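Local coordinates for succinate-semialdehyde dehydrogenase (NAD(P)(+)) (Marinobacter aquaeolei, PDB 3RH9), which probably oxidises succinate semialdehyde to succinate with NAD(P)+ as coenzyme, as a member of the aldehyde dehydrogenase family, at residues Ile16-Asp30 and Ala41-Ala54. Residues are numbered along the deposited sequence; the frame is centred on the assembly and turned at random.
Sequences IGGRWKDSAGGATFD and AKVPSMPEEDVVAA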
loop_
_atom_site.group_PDB
_atom_site.type_symbol
_atom_site.label_atom_id
_atom_site.label_comp_id
_atom_site.label_asym_id
_atom_site.label_seq_id
_atom_site.Cartn_x
_atom_site.Cartn_y
_atom_site.Cartn_z
ATOM N N ILE A 16 20.004 -15.584 14.590
ATOM C CA ILE A 16 20.429 -14.232 14.303
ATOM C C ILE A 16 21.790 -14.240 13.640
ATOM O O ILE A 16 22.751 -14.796 14.193
ATOM C CB ILE A 16 20.520 -13.427 15.588
ATOM C CG1 ILE A 16 19.126 -13.223 16.165
ATOM C CG2 ILE A 16 21.223 -12.120 15.346
ATOM C CD1 ILE A 16 19.131 -12.544 17.531
ATOM N N GLY A 17 21.860 -13.627 12.459
ATOM C CA GLY A 17 23.119 -13.387 11.779
ATOM C C GLY A 17 23.930 -14.633 11.484
ATOM O O GLY A 17 25.159 -14.595 11.455
ATOM N N GLY A 18 23.234 -15.744 11.267
ATOM C CA GLY A 18 23.872 -16.985 10.868
ATOM C C GLY A 18 23.953 -17.953 12.031
ATOM O O GLY A 18 24.178 -19.144 11.840
ATOM N N ARG A 19 23.769 -17.427 13.239
ATOM C CA ARG A 19 23.959 -18.201 14.447
ATOM C C ARG A 19 22.638 -18.575 15.075
ATOM O O ARG A 19 21.689 -17.785 15.072
ATOM C CB ARG A 19 24.751 -17.401 15.478
ATOM C CG ARG A 19 26.067 -16.878 14.995
ATOM C CD ARG A 19 26.844 -16.233 16.137
ATOM N NE ARG A 19 28.163 -15.857 15.662
ATOM C CZ ARG A 19 28.395 -14.810 14.871
ATOM N NH1 ARG A 19 27.383 -14.029 14.489
ATOM N NH2 ARG A 19 29.635 -14.543 14.459
ATOM N N TRP A 20 22.596 -19.778 15.638
ATOM C CA TRP A 20 21.523 -20.152 16.536
ATOM C C TRP A 20 21.840 -19.585 17.910
ATOM O O TRP A 20 22.720 -20.088 18.596
ATOM C CB TRP A 20 21.422 -21.666 16.629
ATOM C CG TRP A 20 21.050 -22.340 15.353
ATOM C CD1 TRP A 20 21.897 -22.922 14.459
ATOM C CD2 TRP A 20 19.729 -22.524 14.832
ATOM N NE1 TRP A 20 21.189 -23.455 13.411
ATOM C CE2 TRP A 20 19.855 -23.225 13.614
ATOM C CE3 TRP A 20 18.452 -22.168 15.278
ATOM C CZ2 TRP A 20 18.750 -23.579 12.833
ATOM C CZ3 TRP A 20 17.362 -22.515 14.502
ATOM C CH2 TRP A 20 17.519 -23.214 13.291
ATOM N N LYS A 21 21.140 -18.536 18.320
ATOM C CA LYS A 21 21.365 -17.991 19.656
ATOM C C LYS A 21 20.131 -17.303 20.249
ATOM O O LYS A 21 19.070 -17.206 19.598
ATOM C CB LYS A 21 22.575 -17.043 19.675
ATOM C CG LYS A 21 22.382 -15.736 18.918
ATOM C CD LYS A 21 23.519 -14.720 19.169
ATOM C CE LYS A 21 23.072 -13.330 18.664
ATOM N NZ LYS A 21 23.745 -12.139 19.278
ATOM N N ASP A 22 20.276 -16.841 21.491
ATOM C CA ASP A 22 19.209 -16.129 22.176
ATOM C C ASP A 22 19.718 -15.636 23.526
ATOM O O ASP A 22 20.753 -16.089 23.990
ATOM C CB ASP A 22 17.971 -17.022 22.332
ATOM C CG ASP A 22 18.113 -18.040 23.444
ATOM O OD1 ASP A 22 18.264 -19.230 23.125
ATOM O OD2 ASP A 22 18.063 -17.664 24.634
ATOM N N SER A 23 18.996 -14.710 24.150
ATOM C CA SER A 23 19.386 -14.180 25.448
ATOM C C SER A 23 18.289 -14.416 26.460
ATOM O O SER A 23 18.153 -13.665 27.429
ATOM C CB SER A 23 19.624 -12.687 25.341
ATOM O OG SER A 23 20.371 -12.424 24.184
ATOM N N ALA A 24 17.494 -15.451 26.235
ATOM C CA ALA A 24 16.284 -15.628 27.033
ATOM C C ALA A 24 16.646 -15.907 28.484
ATOM O O ALA A 24 15.836 -15.701 29.392
ATOM C CB ALA A 24 15.391 -16.730 26.457
ATOM N N GLY A 25 17.878 -16.360 28.696
ATOM C CA GLY A 25 18.361 -16.631 30.036
ATOM C C GLY A 25 17.543 -17.710 30.699
ATOM O O GLY A 25 17.422 -17.753 31.915
ATOM N N GLY A 26 16.976 -18.589 29.885
ATOM C CA GLY A 26 16.159 -19.670 30.392
ATOM C C GLY A 26 14.672 -19.425 30.257
ATOM O O GLY A 26 13.890 -20.366 30.350
ATOM N N ALA A 27 14.277 -18.174 30.039
ATOM C CA ALA A 27 12.863 -17.851 29.846
ATOM C C ALA A 27 12.236 -18.743 28.776
ATOM O O ALA A 27 12.698 -18.777 27.648
ATOM C CB ALA A 27 12.686 -16.391 29.486
ATOM N N THR A 28 11.184 -19.463 29.129
ATOM C CA THR A 28 10.573 -20.377 28.184
ATOM C C THR A 28 9.090 -20.112 27.956
ATOM O O THR A 28 8.452 -19.435 28.750
ATOM C CB THR A 28 10.809 -21.817 28.631
ATOM O OG1 THR A 28 11.794 -22.398 27.771
ATOM C CG2 THR A 28 9.519 -22.640 28.577
ATOM N N PHE A 29 8.556 -20.606 26.841
ATOM C CA PHE A 29 7.102 -20.684 26.640
ATOM C C PHE A 29 6.760 -22.063 26.127
ATOM O O PHE A 29 7.577 -22.695 25.458
ATOM C CB PHE A 29 6.536 -19.555 25.736
ATOM C CG PHE A 29 6.888 -19.665 24.254
ATOM C CD1 PHE A 29 6.116 -20.440 23.389
ATOM C CD2 PHE A 29 7.954 -18.938 23.716
ATOM C CE1 PHE A 29 6.422 -20.520 22.017
ATOM C CE2 PHE A 29 8.264 -19.006 22.358
ATOM C CZ PHE A 29 7.500 -19.800 21.507
ATOM N N ASP A 30 5.566 -22.545 26.453
ATOM C CA ASP A 30 5.198 -23.910 26.094
ATOM C C ASP A 30 4.505 -24.015 24.740
ATOM O O ASP A 30 3.712 -23.152 24.347
ATOM C CB ASP A 30 4.302 -24.528 27.173
ATOM C CG ASP A 30 5.010 -24.671 28.518
ATOM O OD1 ASP A 30 6.237 -24.412 28.600
ATOM O OD2 ASP A 30 4.335 -25.057 29.501
ATOM N N ALA A 41 7.228 -29.040 23.607
ATOM C CA ALA A 41 8.464 -28.296 23.491
ATOM C C ALA A 41 8.443 -27.073 24.382
ATOM O O ALA A 41 7.380 -26.528 24.677
ATOM C CB ALA A 41 8.697 -27.891 22.041
ATOM N N LYS A 42 9.626 -26.654 24.813
ATOM C CA LYS A 42 9.781 -25.403 25.538
ATOM C C LYS A 42 10.740 -24.468 24.794
ATOM O O LYS A 42 11.951 -24.690 24.761
ATOM C CB LYS A 42 10.272 -25.663 26.956
ATOM C CG LYS A 42 9.257 -26.357 27.858
ATOM C CD LYS A 42 9.872 -26.672 29.225
ATOM C CE LYS A 42 8.938 -26.336 30.396
ATOM N NZ LYS A 42 7.738 -27.214 30.492
ATOM N N VAL A 43 10.184 -23.416 24.203
ATOM C CA VAL A 43 10.948 -22.484 23.391
ATOM C C VAL A 43 11.335 -21.220 24.155
ATOM O O VAL A 43 10.542 -20.677 24.920
ATOM C CB VAL A 43 10.137 -22.071 22.144
ATOM C CG1 VAL A 43 11.021 -21.342 21.154
ATOM C CG2 VAL A 43 9.523 -23.291 21.499
ATOM N N PRO A 44 12.564 -20.745 23.939
ATOM C CA PRO A 44 13.091 -19.505 24.520
ATOM C C PRO A 44 12.245 -18.279 24.207
ATOM O O PRO A 44 11.882 -18.036 23.051
ATOM C CB PRO A 44 14.453 -19.356 23.849
ATOM C CG PRO A 44 14.854 -20.762 23.507
ATOM C CD PRO A 44 13.586 -21.488 23.183
ATOM N N SER A 45 11.953 -17.507 25.248
ATOM C CA SER A 45 11.169 -16.298 25.136
ATOM C C SER A 45 12.120 -15.109 24.994
ATOM O O SER A 45 12.507 -14.465 25.977
ATOM C CB SER A 45 10.279 -16.157 26.373
ATOM O OG SER A 45 9.264 -15.190 26.183
HETATM N N MSE A 46 12.503 -14.830 23.755
HETATM C CA MSE A 46 13.549 -13.844 23.469
HETATM C C MSE A 46 13.160 -12.419 23.825
HETATM O O MSE A 46 12.023 -12.001 23.619
HETATM C CB MSE A 46 13.999 -13.948 22.008
HETATM C CG MSE A 46 14.465 -15.353 21.651
HETATM SE SE MSE A 46 14.621 -15.760 19.731
HETATM C CE MSE A 46 13.671 -17.471 19.803
ATOM N N PRO A 47 14.121 -11.679 24.376
ATOM C CA PRO A 47 13.971 -10.304 24.864
ATOM C C PRO A 47 14.074 -9.279 23.746
ATOM O O PRO A 47 14.362 -9.606 22.600
ATOM C CB PRO A 47 15.177 -10.123 25.793
ATOM C CG PRO A 47 15.891 -11.462 25.814
ATOM C CD PRO A 47 15.474 -12.201 24.602
ATOM N N GLU A 48 13.841 -8.026 24.100
ATOM C CA GLU A 48 14.056 -6.901 23.197
ATOM C C GLU A 48 15.409 -6.993 22.466
ATOM O O GLU A 48 15.438 -7.171 21.254
ATOM C CB GLU A 48 13.893 -5.590 23.978
ATOM C CG GLU A 48 14.695 -4.414 23.493
ATOM C CD GLU A 48 14.048 -3.083 23.892
ATOM O OE1 GLU A 48 13.218 -3.066 24.839
ATOM O OE2 GLU A 48 14.353 -2.047 23.249
ATOM N N GLU A 49 16.518 -6.909 23.199
ATOM C CA GLU A 49 17.863 -6.919 22.600
ATOM C C GLU A 49 18.120 -7.989 21.526
ATOM O O GLU A 49 18.861 -7.742 20.572
ATOM C CB GLU A 49 18.951 -6.979 23.682
ATOM C CG GLU A 49 18.525 -7.651 24.968
ATOM C CD GLU A 49 17.598 -6.769 25.818
ATOM O OE1 GLU A 49 17.665 -5.516 25.679
ATOM O OE2 GLU A 49 16.804 -7.329 26.621
ATOM N N ASP A 50 17.527 -9.170 21.680
ATOM C CA ASP A 50 17.622 -10.201 20.649
ATOM C C ASP A 50 16.941 -9.759 19.359
ATOM O O ASP A 50 17.446 -10.019 18.250
ATOM C CB ASP A 50 16.966 -11.507 21.104
ATOM C CG ASP A 50 17.893 -12.384 21.922
ATOM O OD1 ASP A 50 19.007 -11.935 22.262
ATOM O OD2 ASP A 50 17.496 -13.531 22.225
ATOM N N VAL A 51 15.777 -9.125 19.501
ATOM C CA VAL A 51 15.028 -8.666 18.337
ATOM C C VAL A 51 15.774 -7.510 17.657
ATOM O O VAL A 51 15.788 -7.417 16.438
ATOM C CB VAL A 51 13.577 -8.271 18.697
ATOM C CG1 VAL A 51 12.810 -7.951 17.462
ATOM C CG2 VAL A 51 12.888 -9.397 19.414
ATOM N N VAL A 52 16.414 -6.648 18.448
ATOM C CA VAL A 52 17.240 -5.576 17.909
ATOM C C VAL A 52 18.495 -6.119 17.210
ATOM O O VAL A 52 18.933 -5.583 16.183
ATOM C CB VAL A 52 17.642 -4.567 18.999
ATOM C CG1 VAL A 52 18.550 -3.499 18.425
ATOM C CG2 VAL A 52 16.407 -3.932 19.616
ATOM N N ALA A 53 19.069 -7.185 17.760
ATOM C CA ALA A 53 20.196 -7.861 17.115
ATOM C C ALA A 53 19.776 -8.419 15.762
ATOM O O ALA A 53 20.484 -8.259 14.763
ATOM C CB ALA A 53 20.736 -8.981 17.996
ATOM N N ALA A 54 18.629 -9.092 15.745
ATOM C CA ALA A 54 18.054 -9.608 14.506
ATOM C C ALA A 54 18.076 -8.546 13.417
ATOM O O ALA A 54 18.480 -8.819 12.281
ATOM C CB ALA A 54 16.629 -10.083 14.739
HETATM O O HOH W 1 21.243 -11.249 21.055
#
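Asp-50 reaches from the first turn of helix 48-61 to the backbone at Ser-23, a worked example of a buried carboxylate that ties a loop to a helix. Its CB lies 4.3 Å from Ile-16 CD1. Chi1 of -85° sets CG beside its own backbone N, and from there the two oxygens part. OD2 takes the Ser-23 N-H on its syn lone pair (2.7 Å) and also lies close to Asp-22 CA. OD1 has Ser-23 OG very near, too near for the exact spacing to be trusted, and accepts from a water that in turn accepts from Lys-21 NZ, so the water bridges lysine and carboxylate. Asp-22 shapes the receiving chain: OD2 uses its anti lone pair for Ala-24 N in an Asx turn, while OD1 bonds Thr-13 OG1.

Farther along, an antiparallel pairing takes over. Phe-29 N meets Val-43 O at 2.8 Å, Val-43 N returns to Phe-29 O at 3.0 Å, and Val-43 CB sits over one ring face of Phe-29 in a CH-pi contact, 3.8 Å from the centroid. The hairpin of strands 28-32 and 39-44 rests through Val-43 on Leu-188 of helix 188-197, whereas Val-51 packs helix 48-61 against helix 214-223.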